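Local coordinates for protein trimethylamine-N-oxide reductase (Haemophilus influenzae, PDB 7L5I) that is a molybdoenzyme that probably reduces trimethylamine N-oxide and related S- or N-oxides at a molybdenum centre held by two pyranopterin guanosine dinucleotides, at residues P394-A406 with F570-V583. Numbering follows the deposited sequence.
Sequences PTATGGIIGSITA and FYNAAFSAARANRV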
ATOM      1  N   PRO A 394      20.341   8.212  -0.858  1.00 14.97           N
ATOM      2  CA  PRO A 394      21.319   7.808  -1.875  1.00 14.95           C
ATOM      3  C   PRO A 394      21.628   6.314  -1.847  1.00 16.13           C
ATOM      4  O   PRO A 394      21.841   5.715  -0.790  1.00 14.65           O
ATOM      5  CB  PRO A 394      22.547   8.649  -1.527  1.00 14.75           C
ATOM      6  CG  PRO A 394      22.010   9.884  -0.868  1.00 17.12           C
ATOM      7  CD  PRO A 394      20.797   9.384  -0.078  1.00 16.26           C
ATOM      8  N   THR A 395      21.709   5.730  -3.044  1.00 12.75           N
ATOM      9  CA  THR A 395      21.981   4.310  -3.187  1.00 13.81           C
ATOM     10  C   THR A 395      23.397   3.974  -2.736  1.00 16.51           C
ATOM     11  O   THR A 395      24.371   4.546  -3.238  1.00 16.23           O
ATOM     12  CB  THR A 395      21.793   3.879  -4.639  1.00 16.94           C
ATOM     13  OG1 THR A 395      20.519   4.333  -5.126  1.00 20.24           O
ATOM     14  CG2 THR A 395      21.891   2.365  -4.754  1.00 19.87           C
ATOM     15  N   ALA A 396      23.518   3.002  -1.838  1.00 14.23           N
ATOM     16  CA  ALA A 396      24.826   2.629  -1.323  1.00 18.40           C
ATOM     17  C   ALA A 396      25.547   1.724  -2.310  1.00 16.15           C
ATOM     18  O   ALA A 396      24.936   1.084  -3.180  1.00 15.90           O
ATOM     19  CB  ALA A 396      24.701   1.918   0.023  1.00 19.58           C
ATOM     20  N   THR A 397      26.868   1.662  -2.156  1.00 16.29           N
ATOM     21  CA  THR A 397      27.684   0.717  -2.904  1.00 13.50           C
ATOM     22  C   THR A 397      27.899  -0.539  -2.074  1.00 16.06           C
ATOM     23  O   THR A 397      28.538  -0.495  -1.013  1.00 17.28           O
ATOM     24  CB  THR A 397      29.029   1.349  -3.283  1.00 23.13           C
ATOM     25  OG1 THR A 397      28.760   2.530  -4.057  1.00 21.47           O
ATOM     26  CG2 THR A 397      29.850   0.369  -4.098  1.00 24.68           C
ATOM     27  N   GLY A 398      27.373  -1.644  -2.552  1.00 17.94           N
ATOM     28  CA  GLY A 398      27.508  -2.890  -1.836  1.00 18.93           C
ATOM     29  C   GLY A 398      26.967  -4.022  -2.665  1.00 19.69           C
ATOM     30  O   GLY A 398      27.300  -4.144  -3.845  1.00 21.18           O
ATOM     31  N   GLY A 399      26.123  -4.841  -2.056  1.00 19.91           N
ATOM     32  CA  GLY A 399      25.450  -5.915  -2.776  1.00 16.17           C
ATOM     33  C   GLY A 399      24.064  -6.094  -2.202  1.00 17.45           C
ATOM     34  O   GLY A 399      23.748  -5.584  -1.118  1.00 18.74           O
ATOM     35  N   ILE A 400      23.220  -6.773  -2.968  1.00 19.38           N
ATOM     36  CA  ILE A 400      21.828  -6.998  -2.600  1.00 18.30           C
ATOM     37  C   ILE A 400      21.618  -8.498  -2.433  1.00 16.98           C
ATOM     38  O   ILE A 400      21.993  -9.292  -3.311  1.00 14.72           O
ATOM     39  CB  ILE A 400      20.864  -6.433  -3.660  1.00 21.49           C
ATOM     40  CG1 ILE A 400      21.067  -4.919  -3.825  1.00 20.67           C
ATOM     41  CG2 ILE A 400      19.429  -6.748  -3.271  1.00 22.54           C
ATOM     42  CD1 ILE A 400      20.336  -4.374  -4.990  1.00 26.08           C
ATOM     43  N   ILE A 401      21.017  -8.885  -1.305  1.00 14.81           N
ATOM     44  CA  ILE A 401      20.771 -10.294  -1.042  1.00 13.50           C
ATOM     45  C   ILE A 401      19.702 -10.839  -1.988  1.00 15.58           C
ATOM     46  O   ILE A 401      18.830 -10.126  -2.505  1.00 15.13           O
ATOM     47  CB  ILE A 401      20.357 -10.526   0.423  1.00 13.74           C
ATOM     48  CG1 ILE A 401      19.023  -9.830   0.710  1.00 17.68           C
ATOM     49  CG2 ILE A 401      21.457 -10.087   1.378  1.00 16.65           C
ATOM     50  CD1 ILE A 401      18.522 -10.077   2.132  1.00 16.90           C
ATOM     51  N   GLY A 402      19.763 -12.156  -2.197  1.00 12.68           N
ATOM     52  CA  GLY A 402      18.741 -12.859  -2.934  1.00 17.91           C
ATOM     53  C   GLY A 402      17.500 -13.103  -2.094  1.00 16.02           C
ATOM     54  O   GLY A 402      17.436 -12.775  -0.901  1.00 15.00           O
ATOM     55  N   SER A 403      16.500 -13.704  -2.737  1.00 15.97           N
ATOM     56  CA  SER A 403      15.234 -14.036  -2.078  1.00 15.08           C
ATOM     57  C   SER A 403      14.609 -15.258  -2.740  1.00 17.42           C
ATOM     58  O   SER A 403      14.903 -15.596  -3.889  1.00 17.70           O
ATOM     59  CB  SER A 403      14.270 -12.836  -2.107  1.00 24.25           C
ATOM     60  OG  SER A 403      13.948 -12.446  -3.427  1.00 32.82           O
ATOM     61  N   ILE A 404      13.741 -15.934  -1.998  1.00 15.23           N
ATOM     62  CA  ILE A 404      13.066 -17.099  -2.547  1.00 13.05           C
ATOM     63  C   ILE A 404      12.136 -16.660  -3.673  1.00 15.37           C
ATOM     64  O   ILE A 404      11.609 -15.549  -3.666  1.00 16.45           O
ATOM     65  CB  ILE A 404      12.309 -17.838  -1.428  1.00 17.80           C
ATOM     66  CG1 ILE A 404      11.844 -19.207  -1.900  1.00 25.31           C
ATOM     67  CG2 ILE A 404      11.118 -17.053  -0.969  1.00 16.92           C
ATOM     68  CD1 ILE A 404      12.810 -20.234  -1.676  1.00 23.04           C
ATOM     69  N   THR A 405      11.964 -17.529  -4.665  1.00 16.47           N
ATOM     70  CA  THR A 405      11.068 -17.245  -5.777  1.00 16.82           C
ATOM     71  C   THR A 405       9.911 -18.232  -5.822  1.00 15.17           C
ATOM     72  O   THR A 405       9.909 -19.269  -5.166  1.00 15.05           O
ATOM     73  CB  THR A 405      11.792 -17.301  -7.134  1.00 22.02           C
ATOM     74  OG1 THR A 405      12.067 -18.666  -7.456  1.00 26.01           O
ATOM     75  CG2 THR A 405      13.075 -16.488  -7.085  1.00 29.73           C
ATOM     76  N   ALA A 406       8.906 -17.881  -6.611  1.00 12.86           N
ATOM     77  CA  ALA A 406       7.747 -18.752  -6.769  1.00 18.44           C
ATOM     78  C   ALA A 406       7.969 -19.831  -7.818  1.00 21.44           C
ATOM     79  O   ALA A 406       7.052 -20.603  -8.101  1.00 21.77           O
ATOM     80  CB  ALA A 406       6.514 -17.923  -7.132  1.00 19.82           C
ATOM     81  N   PHE A 570      21.210 -16.813  -0.222  1.00 13.22           N
ATOM     82  CA  PHE A 570      20.754 -15.442  -0.412  1.00 11.07           C
ATOM     83  C   PHE A 570      21.839 -14.432  -0.038  1.00 13.21           C
ATOM     84  O   PHE A 570      22.082 -13.472  -0.768  1.00 12.97           O
ATOM     85  CB  PHE A 570      19.473 -15.172   0.395  1.00 12.56           C
ATOM     86  CG  PHE A 570      18.318 -16.053   0.032  1.00 13.35           C
ATOM     87  CD1 PHE A 570      18.172 -16.554  -1.264  1.00 12.91           C
ATOM     88  CD2 PHE A 570      17.371 -16.394   0.979  1.00 15.83           C
ATOM     89  CE1 PHE A 570      17.134 -17.393  -1.581  1.00 17.67           C
ATOM     90  CE2 PHE A 570      16.320 -17.224   0.646  1.00 13.27           C
ATOM     91  CZ  PHE A 570      16.201 -17.708  -0.628  1.00 14.30           C
ATOM     92  N   TYR A 571      22.517 -14.646   1.092  1.00 13.09           N
ATOM     93  CA  TYR A 571      23.575 -13.734   1.508  1.00 11.93           C
ATOM     94  C   TYR A 571      24.701 -13.693   0.489  1.00 16.03           C
ATOM     95  O   TYR A 571      25.246 -12.628   0.190  1.00 14.17           O
ATOM     96  CB  TYR A 571      24.100 -14.168   2.876  1.00 13.45           C
ATOM     97  CG  TYR A 571      25.147 -13.259   3.448  1.00 12.60           C
ATOM     98  CD1 TYR A 571      24.783 -12.163   4.228  1.00 15.10           C
ATOM     99  CD2 TYR A 571      26.493 -13.497   3.222  1.00 15.51           C
ATOM    100  CE1 TYR A 571      25.727 -11.323   4.737  1.00 14.41           C
ATOM    101  CE2 TYR A 571      27.465 -12.660   3.748  1.00 17.62           C
ATOM    102  CZ  TYR A 571      27.064 -11.580   4.508  1.00 14.78           C
ATOM    103  OH  TYR A 571      27.981 -10.724   5.065  1.00 16.80           O
ATOM    104  N   ASN A 572      25.061 -14.849  -0.059  1.00 14.38           N
ATOM    105  CA  ASN A 572      26.210 -14.919  -0.951  1.00 17.17           C
ATOM    106  C   ASN A 572      25.976 -14.170  -2.253  1.00 18.43           C
ATOM    107  O   ASN A 572      26.936 -13.740  -2.892  1.00 17.51           O
ATOM    108  CB  ASN A 572      26.577 -16.367  -1.237  1.00 19.23           C
ATOM    109  CG  ASN A 572      27.402 -16.980  -0.122  1.00 21.53           C
ATOM    110  OD1 ASN A 572      27.928 -16.280   0.738  1.00 24.04           O
ATOM    111  ND2 ASN A 572      27.546 -18.293  -0.155  1.00 22.30           N
ATOM    112  N   ALA A 573      24.723 -14.004  -2.683  1.00 16.59           N
ATOM    113  CA  ALA A 573      24.458 -13.132  -3.814  1.00 20.80           C
ATOM    114  C   ALA A 573      24.949 -11.712  -3.530  1.00 19.26           C
ATOM    115  O   ALA A 573      25.521 -11.054  -4.404  1.00 20.97           O
ATOM    116  CB  ALA A 573      22.962 -13.136  -4.134  1.00 19.50           C
ATOM    117  N   ALA A 574      24.714 -11.216  -2.317  1.00 16.70           N
ATOM    118  CA  ALA A 574      25.201  -9.891  -1.958  1.00 16.70           C
ATOM    119  C   ALA A 574      26.719  -9.886  -1.849  1.00 19.14           C
ATOM    120  O   ALA A 574      27.376  -8.940  -2.300  1.00 17.05           O
ATOM    121  CB  ALA A 574      24.556  -9.426  -0.646  1.00 15.81           C
ATOM    122  N   PHE A 575      27.284 -10.945  -1.264  1.00 18.32           N
ATOM    123  CA  PHE A 575      28.727 -11.052  -1.083  1.00 18.85           C
ATOM    124  C   PHE A 575      29.459 -10.928  -2.413  1.00 19.24           C
ATOM    125  O   PHE A 575      30.419 -10.154  -2.535  1.00 22.13           O
ATOM    126  CB  PHE A 575      29.033 -12.377  -0.377  1.00 19.71           C
ATOM    127  CG  PHE A 575      30.488 -12.564  -0.058  1.00 19.70           C
ATOM    128  CD1 PHE A 575      31.350 -13.032  -1.026  1.00 24.67           C
ATOM    129  CD2 PHE A 575      30.987 -12.250   1.194  1.00 21.13           C
ATOM    130  CE1 PHE A 575      32.703 -13.190  -0.755  1.00 27.51           C
ATOM    131  CE2 PHE A 575      32.339 -12.405   1.474  1.00 23.08           C
ATOM    132  CZ  PHE A 575      33.195 -12.861   0.490  1.00 25.23           C
ATOM    133  N   SER A 576      28.996 -11.662  -3.434  1.00 17.82           N
ATOM    134  CA  SER A 576      29.636 -11.633  -4.743  1.00 19.00           C
ATOM    135  C   SER A 576      29.439 -10.301  -5.443  1.00 18.90           C
ATOM    136  O   SER A 576      30.373  -9.784  -6.076  1.00 20.82           O
ATOM    137  CB  SER A 576      29.081 -12.752  -5.626  1.00 27.97           C
ATOM    138  OG  SER A 576      29.372 -14.014  -5.069  1.00 42.97           O
ATOM    139  N   ALA A 577      28.222  -9.752  -5.383  1.00 20.10           N
ATOM    140  CA  ALA A 577      27.988  -8.435  -5.972  1.00 22.08           C
ATOM    141  C   ALA A 577      28.803  -7.360  -5.270  1.00 22.50           C
ATOM    142  O   ALA A 577      29.333  -6.454  -5.922  1.00 21.68           O
ATOM    143  CB  ALA A 577      26.509  -8.066  -5.924  1.00 20.79           C
ATOM    144  N   ALA A 578      28.908  -7.427  -3.934  1.00 18.01           N
ATOM    145  CA  ALA A 578      29.728  -6.452  -3.223  1.00 19.25           C
ATOM    146  C   ALA A 578      31.190  -6.566  -3.640  1.00 20.12           C
ATOM    147  O   ALA A 578      31.860  -5.547  -3.862  1.00 19.69           O
ATOM    148  CB  ALA A 578      29.580  -6.631  -1.716  1.00 16.95           C
ATOM    149  N   ARG A 579      31.701  -7.797  -3.759  1.00 20.98           N
ATOM    150  CA  ARG A 579      33.089  -7.980  -4.160  1.00 21.46           C
ATOM    151  C   ARG A 579      33.347  -7.344  -5.517  1.00 21.75           C
ATOM    152  O   ARG A 579      34.376  -6.680  -5.713  1.00 22.74           O
ATOM    153  CB  ARG A 579      33.438  -9.472  -4.177  1.00 20.81           C
ATOM    154  CG  ARG A 579      34.853  -9.778  -4.616  1.00 20.48           C
ATOM    155  CD  ARG A 579      35.118 -11.298  -4.574  1.00 25.02           C
ATOM    156  NE  ARG A 579      34.144 -11.979  -5.408  1.00 31.79           N
ATOM    157  CZ  ARG A 579      33.627 -13.178  -5.157  1.00 34.47           C
ATOM    158  NH1 ARG A 579      33.993 -13.876  -4.087  1.00 33.81           N
ATOM    159  NH2 ARG A 579      32.733 -13.677  -5.991  1.00 33.49           N
ATOM    160  N   ALA A 580      32.418  -7.522  -6.466  1.00 21.50           N
ATOM    161  CA  ALA A 580      32.580  -6.911  -7.779  1.00 24.00           C
ATOM    162  C   ALA A 580      32.567  -5.391  -7.694  1.00 23.48           C
ATOM    163  O   ALA A 580      33.218  -4.714  -8.505  1.00 25.00           O
ATOM    164  CB  ALA A 580      31.490  -7.402  -8.734  1.00 24.98           C
ATOM    165  N   ASN A 581      31.846  -4.832  -6.724  1.00 18.79           N
ATOM    166  CA  ASN A 581      31.860  -3.397  -6.448  1.00 21.54           C
ATOM    167  C   ASN A 581      33.026  -2.969  -5.560  1.00 20.01           C
ATOM    168  O   ASN A 581      33.070  -1.811  -5.134  1.00 20.46           O
ATOM    169  CB  ASN A 581      30.540  -2.973  -5.789  1.00 20.14           C
ATOM    170  CG  ASN A 581      29.386  -2.940  -6.767  1.00 31.50           C
ATOM    171  OD1 ASN A 581      29.571  -2.653  -7.951  1.00 26.07           O
ATOM    172  ND2 ASN A 581      28.179  -3.233  -6.275  1.00 23.29           N
ATOM    173  N   ARG A 582      33.960  -3.884  -5.259  1.00 20.34           N
ATOM    174  CA  ARG A 582      35.155  -3.598  -4.456  1.00 19.91           C
ATOM    175  C   ARG A 582      34.804  -3.260  -3.007  1.00 18.08           C
ATOM    176  O   ARG A 582      35.418  -2.379  -2.392  1.00 17.27           O
ATOM    177  CB  ARG A 582      36.008  -2.485  -5.091  1.00 21.51           C
ATOM    178  CG  ARG A 582      36.349  -2.683  -6.575  1.00 25.46           C
ATOM    179  CD  ARG A 582      36.614  -4.143  -6.951  1.00 37.66           C
ATOM    180  NE  ARG A 582      37.907  -4.662  -6.487  1.00 45.55           N
ATOM    181  CZ  ARG A 582      38.164  -5.954  -6.255  1.00 52.03           C
ATOM    182  NH1 ARG A 582      37.209  -6.873  -6.409  1.00 32.88           N
ATOM    183  NH2 ARG A 582      39.378  -6.328  -5.849  1.00 33.84           N
ATOM    184  N   VAL A 583      33.827  -3.978  -2.459  1.00 20.29           N
ATOM    185  CA  VAL A 583      33.397  -3.846  -1.064  1.00 17.15           C
ATOM    186  C   VAL A 583      33.554  -5.219  -0.408  1.00 19.26           C
ATOM    187  O   VAL A 583      32.955  -6.206  -0.858  1.00 20.28           O
ATOM    188  CB  VAL A 583      31.946  -3.349  -0.954  1.00 17.66           C
ATOM    189  CG1 VAL A 583      31.462  -3.395   0.484  1.00 21.34           C
ATOM    190  CG2 VAL A 583      31.816  -1.936  -1.502  1.00 19.30           C
TER
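Gly399 and Gly402 bring the extended chain of 394-406 close against helix 563-580, their CA atoms each 4.1 Å from the CA of Ala574 and Phe570 respectively, and the chain runs antiparallel to the helix. Glycine suits both places: with no side chain, Gly399 CA can lie against Ala574 O and the Gly402 backbone against the Phe570 ring. The helix answers with small residues, the methyls of Ala573, Ala574, Ala577 and Ala578 meeting mostly loop backbone; Ala574 CB lies 3.6 Å from Ile401 N and also touches Ile401 CG2.

Two hydrogen bonds hold the loop to the helix. Gly402 N gives one to Phe570 O (3.0 Å), nearly straight at the hydrogen (169°). The donor comes in from the side of the carbonyl, tilted 32° from its plane, for this oxygen still faces along the helix, where it takes a weak bond from Ala573 N; Ile401 adds a CA-H...O contact. Asn581, the first residue past the helix, sends ND2 to Gly398 O at 2.7 Å; ND2 lies in the carbonyl plane and the oxygen close to the plane of the Asn581 amide. Ala578 CA adds a CH...O contact to the same oxygen. Beyond this bond, a Schellman motif with Arg582 at positive phi turns the chain so that Val583 CG2 reaches Thr397 O and Thr397 CG2. Beyond the other, the Phe570 ring lies along the loop with CG beside its own backbone N (chi1 -60°), which puts one face under Ser403 CA, 3.8 Å above the plane. Its CZ meets Ile404 N obliquely at 3.3 Å and Ile404 CB more loosely.

The end of Ile401 leads away from the helix onto Leu513 and Met515 of strand 512-517, which Tyr571 also touches at Leu513, while Ile404 packs on helix 153-163, its side chain about 11 Å from a bound MGD. The backbone of the loop between strands 381-383 and 426-427 is thus laid along a small-residue, alanine-lined face of helix 563-580, the centre of the contact about 26 Å from that of the chain.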